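Side-chain contacts in beta-lactamase (Serratia marcescens, PDB 5GWA), which probably hydrolyses the ring of beta-lactam antibiotics to substituted beta-amino acids, with an extended spectrum, and is captured here with the inhibitor avibactam: residues Asp5-Ser10 with Lys269-Tyr274; Asn131-Ser134 with Asn140-Ile143; Val168-Lys173 with Asn177-Lys182. All coordinates share one frame; numbering follows the deposited sequence.

Contact 1: Asp5-Ser10 with Lys269-Tyr274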
loop_
_atom_site.group_PDB
_atom_site.type_symbol
_atom_site.label_atom_id
_atom_site.label_comp_id
_atom_site.label_asym_id
_atom_site.label_seq_id
_atom_site.Cartn_x
_atom_site.Cartn_y
_atom_site.Cartn_z
ATOM N N ASP A 5 17.578 -36.226 -5.825
ATOM C CA ASP A 5 18.822 -35.561 -6.183
ATOM C C ASP A 5 18.761 -34.962 -7.583
ATOM O O ASP A 5 19.293 -33.876 -7.824
ATOM C CB ASP A 5 20.000 -36.523 -6.068
ATOM C CG ASP A 5 20.547 -36.585 -4.664
ATOM O OD1 ASP A 5 21.262 -35.640 -4.264
ATOM O OD2 ASP A 5 20.210 -37.544 -3.942
ATOM N N SER A 6 18.092 -35.658 -8.497
ATOM C CA SER A 6 17.938 -35.179 -9.862
ATOM C C SER A 6 17.081 -33.905 -9.951
ATOM O O SER A 6 17.405 -32.972 -10.685
ATOM C CB SER A 6 17.309 -36.274 -10.717
ATOM O OG SER A 6 17.332 -35.902 -12.077
ATOM N N LEU A 7 15.975 -33.900 -9.225
ATOM C CA LEU A 7 15.121 -32.712 -9.107
ATOM C C LEU A 7 15.901 -31.528 -8.546
ATOM O O LEU A 7 15.874 -30.427 -9.097
ATOM C CB LEU A 7 13.927 -33.033 -8.205
ATOM C CG LEU A 7 13.030 -31.860 -7.798
ATOM C CD1 LEU A 7 12.427 -31.156 -9.011
ATOM C CD2 LEU A 7 11.954 -32.337 -6.841
ATOM N N LYS A 8 16.649 -31.765 -7.484
ATOM C CA LYS A 8 17.533 -30.747 -6.963
ATOM C C LYS A 8 18.497 -30.177 -8.017
ATOM O O LYS A 8 18.710 -28.972 -8.098
ATOM C CB LYS A 8 18.299 -31.301 -5.776
ATOM C CG LYS A 8 19.059 -30.255 -5.013
ATOM C CD LYS A 8 19.452 -30.773 -3.654
ATOM C CE LYS A 8 20.523 -29.894 -3.056
ATOM N NZ LYS A 8 20.466 -29.922 -1.568
ATOM N N ASN A 9 19.154 -31.061 -8.774
ATOM C CA ASN A 9 20.098 -30.619 -9.794
ATOM C C ASN A 9 19.388 -29.804 -10.880
ATOM O O ASN A 9 19.924 -28.807 -11.356
ATOM C CB ASN A 9 20.834 -31.820 -10.419
ATOM C CG ASN A 9 21.599 -32.649 -9.389
ATOM O OD1 ASN A 9 22.143 -32.128 -8.414
ATOM N ND2 ASN A 9 21.640 -33.959 -9.608
ATOM N N SER A 10 18.151 -30.165 -11.198
ATOM C CA SER A 10 17.385 -29.409 -12.178
ATOM C C SER A 10 17.095 -27.997 -11.686
ATOM O O SER A 10 17.122 -27.021 -12.446
ATOM C CB SER A 10 16.066 -30.111 -12.455
ATOM O OG SER A 10 15.327 -29.396 -13.428
ATOM N N LYS A 269 6.510 -25.805 -10.050
ATOM C CA LYS A 269 6.076 -26.699 -11.136
ATOM C C LYS A 269 6.999 -27.900 -11.225
ATOM O O LYS A 269 6.538 -29.034 -11.450
ATOM C CB LYS A 269 6.081 -25.889 -12.445
ATOM C CG LYS A 269 5.730 -26.662 -13.709
ATOM C CD LYS A 269 4.351 -27.265 -13.680
ATOM C CE LYS A 269 4.005 -27.779 -15.080
ATOM N NZ LYS A 269 3.433 -29.140 -15.065
ATOM N N SER A 270 8.305 -27.648 -11.111
ATOM C CA SER A 270 9.297 -28.729 -11.165
ATOM C C SER A 270 9.027 -29.717 -10.040
ATOM O O SER A 270 9.037 -30.934 -10.252
ATOM C CB SER A 270 10.739 -28.213 -11.045
ATOM O OG SER A 270 11.145 -27.501 -12.213
ATOM N N VAL A 271 8.761 -29.201 -8.843
ATOM C CA VAL A 271 8.531 -30.064 -7.695
ATOM C C VAL A 271 7.223 -30.835 -7.864
ATOM O O VAL A 271 7.157 -32.029 -7.607
ATOM C CB VAL A 271 8.523 -29.246 -6.379
ATOM C CG1 VAL A 271 8.118 -30.092 -5.200
ATOM C CG2 VAL A 271 9.884 -28.622 -6.140
ATOM N N TRP A 272 6.185 -30.123 -8.287
ATOM C CA TRP A 272 4.884 -30.717 -8.576
ATOM C C TRP A 272 5.030 -31.850 -9.599
ATOM O O TRP A 272 4.562 -32.962 -9.355
ATOM C CB TRP A 272 3.927 -29.635 -9.087
ATOM C CG TRP A 272 2.635 -30.147 -9.618
ATOM C CD1 TRP A 272 2.379 -30.554 -10.910
ATOM C CD2 TRP A 272 1.407 -30.293 -8.910
ATOM N NE1 TRP A 272 1.075 -30.929 -11.033
ATOM C CE2 TRP A 272 0.479 -30.879 -9.798
ATOM C CE3 TRP A 272 1.023 -30.099 -7.583
ATOM C CZ2 TRP A 272 -0.861 -31.050 -9.457
ATOM C CZ3 TRP A 272 -0.305 -30.328 -7.234
ATOM C CH2 TRP A 272 -1.215 -30.848 -8.157
ATOM N N ASP A 273 5.705 -31.571 -10.712
ATOM C CA ASP A 273 5.853 -32.565 -11.777
ATOM C C ASP A 273 6.554 -33.816 -11.245
ATOM O O ASP A 273 6.141 -34.908 -11.556
ATOM C CB ASP A 273 6.627 -31.991 -12.978
ATOM C CG ASP A 273 5.792 -31.062 -13.830
ATOM O OD1 ASP A 273 4.540 -31.053 -13.704
ATOM O OD2 ASP A 273 6.385 -30.371 -14.683
ATOM N N TYR A 274 7.574 -33.656 -10.402
ATOM C CA TYR A 274 8.272 -34.786 -9.786
ATOM C C TYR A 274 7.366 -35.598 -8.861
ATOM O O TYR A 274 7.299 -36.850 -8.932
ATOM C CB TYR A 274 9.495 -34.289 -9.007
ATOM C CG TYR A 274 10.231 -35.407 -8.308
ATOM C CD1 TYR A 274 11.105 -36.222 -9.008
ATOM C CD2 TYR A 274 9.944 -35.733 -6.987
ATOM C CE1 TYR A 274 11.726 -37.298 -8.388
ATOM C CE2 TYR A 274 10.562 -36.796 -6.360
ATOM C CZ TYR A 274 11.443 -37.582 -7.071
ATOM O OH TYR A 274 12.077 -38.629 -6.440
#
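L7 carries this contact: its CD1 packs on S270, and its CD2 on Y274 and, more loosely, on V271. CD1 of L7 lies 3.6 Å from O of S270 and 4.0 Å from CB of the same serine. That carbonyl accepts the backbone N-H of Y274 within its own helix, and the methyl packs beside it. The second methyl, CD2 of L7, sits 3.8 Å from CB of Y274 and reaches the root of the ring obliquely. Its approach to V271 is wider, CD2 of L7 to CG2 of V271 at 4.3 Å. With CG trans to the backbone N (chi1 171°), the leucine extends from helix 4-15 straight into the interface. This is the dense part, closed on the sheet side by L35 of strand 34-37 against L7 and by F244 of strand 243-253 against V271. The two helices run nearly antiparallel, 159° between the short segments with axes 10.4 Å apart. They are the N- and C-terminal helices of the class A beta-lactamase fold, laid together over one face of its five-stranded sheet. Toward solvent the packing thins to the partly exposed S270 and Y274: OG of S270 makes a weak hydrogen bond to O of E266 in its own helix, and the Y274 side chain also touches T4. Farther round helix 257-276, K269 NZ and D273 OD1 form a 2.6 Å salt bridge one turn apart, using the syn lone pair of the carboxylate; the same OD1 lies at the edge of the W272 ring, in its plane.

Contact 2: Asn131-Ser134 with Asn140-Ile143; sequences NFIS and NISI
Where I133 meets I141 and I143 no flat group takes part, and the contact is aliphatic throughout; the one aromatic ring of the two segments, F132, is on another side of helix 126-135, packing on L55, A56 and D59 of helix 49-63 and on I179. I133 works with both of its branches. Its CG2 methyl lies 3.7 Å from CD1 of I141, the tighter of the two meetings, while its CG1 methylene stands 4.2 Å from CD1 of I143. The split follows from chi1 of -67°, which sets CG2 trans to the backbone N and turns CG1 back beside that N. Each partner offers the end of its long branch, and each crosses I133 at about a right angle. I141 and I143 can both reach one helix residue because alternate side chains of an extended segment point the same way; S142, between them, turns from the helix and gives its OG to the carbonyl O of T159. A polar tie supplements the apolar ones, since N of I143 is hydrogen-bonded to ND1 of H130, one turn back on the helix. Beyond I143 the chain runs into the omega loop of class A enzymes, which carries E147 of the avibactam pocket. Strand 141-142 borders strand 161-162 in a small antiparallel sheet, M45 lies against both isoleucines, and helix 164-175 closes the core with L170 on I133 and A166 on I141.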
loop_
_atom_site.group_PDB
_atom_site.type_symbol
_atom_site.label_atom_id
_atom_site.label_comp_id
_atom_site.label_asym_id
_atom_site.label_seq_id
_atom_site.Cartn_x
_atom_site.Cartn_y
_atom_site.Cartn_z
ATOM N N ASN A 131 9.182 -15.758 20.277
ATOM C CA ASN A 131 9.303 -16.821 21.284
ATOM C C ASN A 131 8.329 -17.972 21.056
ATOM O O ASN A 131 8.677 -19.134 21.237
ATOM C CB ASN A 131 9.092 -16.236 22.677
ATOM C CG ASN A 131 10.239 -15.367 23.113
ATOM O OD1 ASN A 131 11.334 -15.477 22.589
ATOM N ND2 ASN A 131 10.028 -14.587 24.177
ATOM N N PHE A 132 7.098 -17.648 20.715
ATOM C CA PHE A 132 6.077 -18.642 20.470
ATOM C C PHE A 132 6.565 -19.627 19.430
ATOM O O PHE A 132 6.426 -20.843 19.553
ATOM C CB PHE A 132 4.774 -17.971 20.031
ATOM C CG PHE A 132 3.725 -18.926 19.589
ATOM C CD1 PHE A 132 3.011 -19.660 20.504
ATOM C CD2 PHE A 132 3.570 -19.222 18.243
ATOM C CE1 PHE A 132 2.110 -20.612 20.095
ATOM C CE2 PHE A 132 2.580 -20.076 17.828
ATOM C CZ PHE A 132 1.849 -20.776 18.747
ATOM N N ILE A 133 7.075 -19.081 18.335
ATOM C CA ILE A 133 7.551 -19.915 17.255
ATOM C C ILE A 133 8.736 -20.764 17.702
ATOM O O ILE A 133 8.747 -21.983 17.454
ATOM C CB ILE A 133 7.948 -19.049 16.036
ATOM C CG1 ILE A 133 6.697 -18.380 15.442
ATOM C CG2 ILE A 133 8.626 -19.904 14.959
ATOM C CD1 ILE A 133 5.594 -19.284 14.959
ATOM N N SER A 134 9.718 -20.136 18.340
ATOM C CA SER A 134 10.881 -20.843 18.852
ATOM C C SER A 134 10.451 -22.026 19.727
ATOM O O SER A 134 11.021 -23.137 19.636
ATOM C CB SER A 134 11.780 -19.913 19.654
ATOM O OG SER A 134 12.887 -20.656 20.150
ATOM N N ASN A 140 15.838 -21.101 13.765
ATOM C CA ASN A 140 16.221 -20.384 12.520
ATOM C C ASN A 140 15.092 -19.565 11.946
ATOM O O ASN A 140 15.040 -19.336 10.721
ATOM C CB ASN A 140 16.798 -21.306 11.469
ATOM C CG ASN A 140 18.250 -21.639 11.735
ATOM O OD1 ASN A 140 18.947 -20.903 12.444
ATOM N ND2 ASN A 140 18.658 -22.791 11.311
ATOM N N ILE A 141 14.286 -18.995 12.832
ATOM C CA ILE A 141 13.341 -17.947 12.477
ATOM C C ILE A 141 13.540 -16.785 13.441
ATOM O O ILE A 141 13.555 -17.000 14.668
ATOM C CB ILE A 141 11.876 -18.438 12.551
ATOM C CG1 ILE A 141 11.665 -19.628 11.605
ATOM C CG2 ILE A 141 10.901 -17.315 12.182
ATOM C CD1 ILE A 141 10.324 -20.305 11.665
ATOM N N SER A 142 13.593 -15.573 12.902
ATOM C CA SER A 142 13.784 -14.361 13.696
ATOM C C SER A 142 12.654 -13.396 13.406
ATOM O O SER A 142 12.495 -12.955 12.265
ATOM C CB SER A 142 15.124 -13.720 13.379
ATOM O OG SER A 142 15.257 -12.456 14.011
ATOM N N ILE A 143 11.892 -13.045 14.438
ATOM C CA ILE A 143 10.802 -12.069 14.307
ATOM C C ILE A 143 11.114 -10.896 15.227
ATOM O O ILE A 143 11.052 -11.027 16.474
ATOM C CB ILE A 143 9.431 -12.713 14.570
ATOM C CG1 ILE A 143 9.157 -13.804 13.517
ATOM C CG2 ILE A 143 8.305 -11.681 14.648
ATOM C CD1 ILE A 143 8.029 -14.754 13.824
#

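Contact 3: Val168-Lys173 with Asn177-Lys182. With SO4 (sulfate ion), chain E.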
loop_
_atom_site.group_PDB
_atom_site.type_symbol
_atom_site.label_atom_id
_atom_site.label_comp_id
_atom_site.label_asym_id
_atom_site.label_seq_id
_atom_site.Cartn_x
_atom_site.Cartn_y
_atom_site.Cartn_z
ATOM N N VAL A 168 9.268 -24.702 6.134
ATOM C CA VAL A 168 8.494 -25.891 5.822
ATOM C C VAL A 168 8.352 -26.829 7.046
ATOM O O VAL A 168 7.316 -27.481 7.174
ATOM C CB VAL A 168 8.978 -26.659 4.593
ATOM C CG1 VAL A 168 8.822 -25.847 3.324
ATOM C CG2 VAL A 168 10.405 -27.175 4.778
ATOM N N GLN A 169 9.324 -26.852 7.949
ATOM C CA GLN A 169 9.154 -27.543 9.241
ATOM C C GLN A 169 7.949 -27.002 9.981
ATOM O O GLN A 169 7.108 -27.772 10.485
ATOM C CB GLN A 169 10.412 -27.424 10.081
ATOM C CG GLN A 169 11.581 -28.216 9.513
ATOM C CD GLN A 169 12.925 -27.719 10.004
ATOM O OE1 GLN A 169 13.021 -27.088 11.061
ATOM N NE2 GLN A 169 13.979 -28.043 9.264
ATOM N N LEU A 170 7.864 -25.677 10.042
ATOM C CA LEU A 170 6.725 -25.048 10.687
ATOM C C LEU A 170 5.427 -25.334 9.970
ATOM O O LEU A 170 4.364 -25.519 10.618
ATOM C CB LEU A 170 6.980 -23.550 10.839
ATOM C CG LEU A 170 5.908 -22.718 11.544
ATOM C CD1 LEU A 170 5.890 -23.111 13.021
ATOM C CD2 LEU A 170 6.164 -21.212 11.436
ATOM N N LEU A 171 5.419 -25.214 8.639
ATOM C CA LEU A 171 4.209 -25.495 7.866
ATOM C C LEU A 171 3.702 -26.919 8.069
ATOM O O LEU A 171 2.492 -27.146 8.094
ATOM C CB LEU A 171 4.443 -25.248 6.377
ATOM C CG LEU A 171 4.556 -23.784 5.978
ATOM C CD1 LEU A 171 5.223 -23.671 4.635
ATOM C CD2 LEU A 171 3.219 -23.061 5.951
ATOM N N LYS A 172 4.622 -27.869 8.223
ATOM C CA LYS A 172 4.248 -29.264 8.446
ATOM C C LYS A 172 3.664 -29.517 9.843
ATOM O O LYS A 172 2.594 -30.142 9.938
ATOM C CB LYS A 172 5.455 -30.165 8.184
ATOM C CG LYS A 172 5.202 -31.639 8.436
ATOM C CD LYS A 172 6.367 -32.463 7.944
ATOM C CE LYS A 172 6.140 -33.949 8.138
ATOM N NZ LYS A 172 7.048 -34.759 7.282
ATOM N N LYS A 173 4.251 -28.906 10.867
ATOM C CA LYS A 173 3.700 -28.934 12.239
ATOM C C LYS A 173 2.289 -28.385 12.199
ATOM O O LYS A 173 1.332 -28.953 12.738
ATOM C CB LYS A 173 4.551 -28.096 13.179
ATOM C CG LYS A 173 5.909 -28.702 13.491
ATOM C CD LYS A 173 6.590 -27.962 14.628
ATOM C CE LYS A 173 7.966 -28.526 14.911
ATOM N NZ LYS A 173 7.832 -29.647 15.889
ATOM N N ASN A 177 -1.969 -30.256 12.192
ATOM C CA ASN A 177 -2.640 -29.699 13.372
ATOM C C ASN A 177 -2.000 -30.093 14.684
ATOM O O ASN A 177 -2.692 -30.514 15.634
ATOM C CB ASN A 177 -4.148 -29.975 13.360
ATOM C CG ASN A 177 -4.897 -29.137 14.374
ATOM O OD1 ASN A 177 -5.962 -29.527 14.837
ATOM N ND2 ASN A 177 -4.320 -28.009 14.758
ATOM N N GLU A 178 -0.698 -29.817 14.785
ATOM C CA GLU A 178 0.070 -29.969 16.011
ATOM C C GLU A 178 0.204 -28.678 16.808
ATOM O O GLU A 178 0.919 -28.651 17.816
ATOM C CB GLU A 178 1.481 -30.483 15.706
ATOM C CG GLU A 178 1.518 -31.875 15.100
ATOM C CD GLU A 178 2.918 -32.372 14.743
ATOM O OE1 GLU A 178 3.913 -31.645 14.950
ATOM O OE2 GLU A 178 3.018 -33.523 14.256
ATOM N N ILE A 179 -0.315 -27.581 16.259
ATOM C CA ILE A 179 -0.188 -26.266 16.908
ATOM C C ILE A 179 -1.498 -25.724 17.516
ATOM O O ILE A 179 -1.482 -25.197 18.619
ATOM C CB ILE A 179 0.405 -25.212 15.929
ATOM C CG1 ILE A 179 1.720 -25.698 15.338
ATOM C CG2 ILE A 179 0.612 -23.891 16.648
ATOM C CD1 ILE A 179 2.182 -24.892 14.146
ATOM N N LEU A 180 -2.615 -25.808 16.806
ATOM C CA LEU A 180 -3.831 -25.084 17.205
ATOM C C LEU A 180 -4.980 -26.018 17.608
ATOM O O LEU A 180 -4.933 -27.226 17.383
ATOM C CB LEU A 180 -4.264 -24.162 16.065
ATOM C CG LEU A 180 -3.225 -23.095 15.668
ATOM C CD1 LEU A 180 -3.693 -22.448 14.374
ATOM C CD2 LEU A 180 -3.060 -22.049 16.763
ATOM N N SER A 181 -6.071 -25.449 18.108
ATOM C CA SER A 181 -7.332 -26.192 18.165
ATOM C C SER A 181 -7.774 -26.596 16.777
ATOM O O SER A 181 -7.335 -26.012 15.789
ATOM C CB SER A 181 -8.432 -25.349 18.816
ATOM O OG SER A 181 -8.853 -24.294 17.967
ATOM N N LYS A 182 -8.692 -27.552 16.696
ATOM C CA LYS A 182 -9.278 -27.921 15.406
ATOM C C LYS A 182 -9.915 -26.726 14.687
ATOM O O LYS A 182 -9.772 -26.584 13.467
ATOM C CB LYS A 182 -10.293 -29.065 15.604
ATOM C CG LYS A 182 -10.862 -29.639 14.316
ATOM C CD LYS A 182 -12.327 -29.253 14.108
ATOM C CE LYS A 182 -13.008 -30.185 13.115
ATOM N NZ LYS A 182 -12.328 -30.277 11.787
HETATM S S SO4 E . -9.969 -33.074 11.762
HETATM O O1 SO4 E . -10.021 -34.237 12.688
HETATM O O2 SO4 E . -10.622 -31.925 12.424
HETATM O O3 SO4 E . -8.536 -32.711 11.453
HETATM O O4 SO4 E . -10.641 -33.408 10.478
HETATM O O HOH W 1 5.245 -30.148 16.639
#
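K173 O accepts the backbone N-H of E178 at 3.0 Å in a nearly straight bond (159° at the hydrogen), and N177, with phi +43°, is the C' residue of the Schellman motif that ends helix 164-175. The reversal brings the next two side chains back over the last turn. E178 lays its CB 3.3 Å from O of K173, and beyond CG its chain is extended, placing OE1 alongside the lysine, 3.8 Å from CG of K173. The charged ends stop short of a salt bridge: NZ of K173 and OE1 of E178 are 4.5 Å apart. A water spans the gap, accepting from NZ and donating to OE1. The bend at the end of the lysine (chi4 -88°) carries NZ toward this water, and the opposite charges probably steady each other through it; NZ also makes a weak hydrogen bond to O of L136. On the inner side, I179 sends CD1 against the helix end, 4.0 Å from C of K173 and 4.3 Å from CD1 of L170. The acidic residue thus lies at the surface, while the isoleucine packs on the apolar side of the turn. Farther on, S181 is the N-cap of the next helix, its OG taking the N-H of S184 and also bonding D62. K182 forms a salt bridge with D186 and adjoins a sulfate, probably from the crystallisation liquor, at a distance too short to be relied on. The turn leads from helix 164-175 to helix 182-193. L170 rests on F51 and H52 of helix 49-63, V168 on strands 21-28 and 243-253, and I179 on L136 in the loop after helix 126-135.

In the fold
From the N terminus, helix 4-15 opens contact 1, which closes only when helix 257-276 returns near the C terminus; both other contacts are nested inside this long loop. Contact 2 joins helix 126-135 to strand 141-142 across a short turn, and contact 3 then follows in series, ending helix 164-175 and leading to helix 182-193. Contacts 2 and 3 touch through apolar side chains, L170 reaching I141 as well. Contact 1 stands apart, its centre about 25 Å from that of contact 3, where the terminal helices lie against the five-stranded sheet. Helix 164-175, which contributes to contact 3 and borders contact 2, packs on that same sheet.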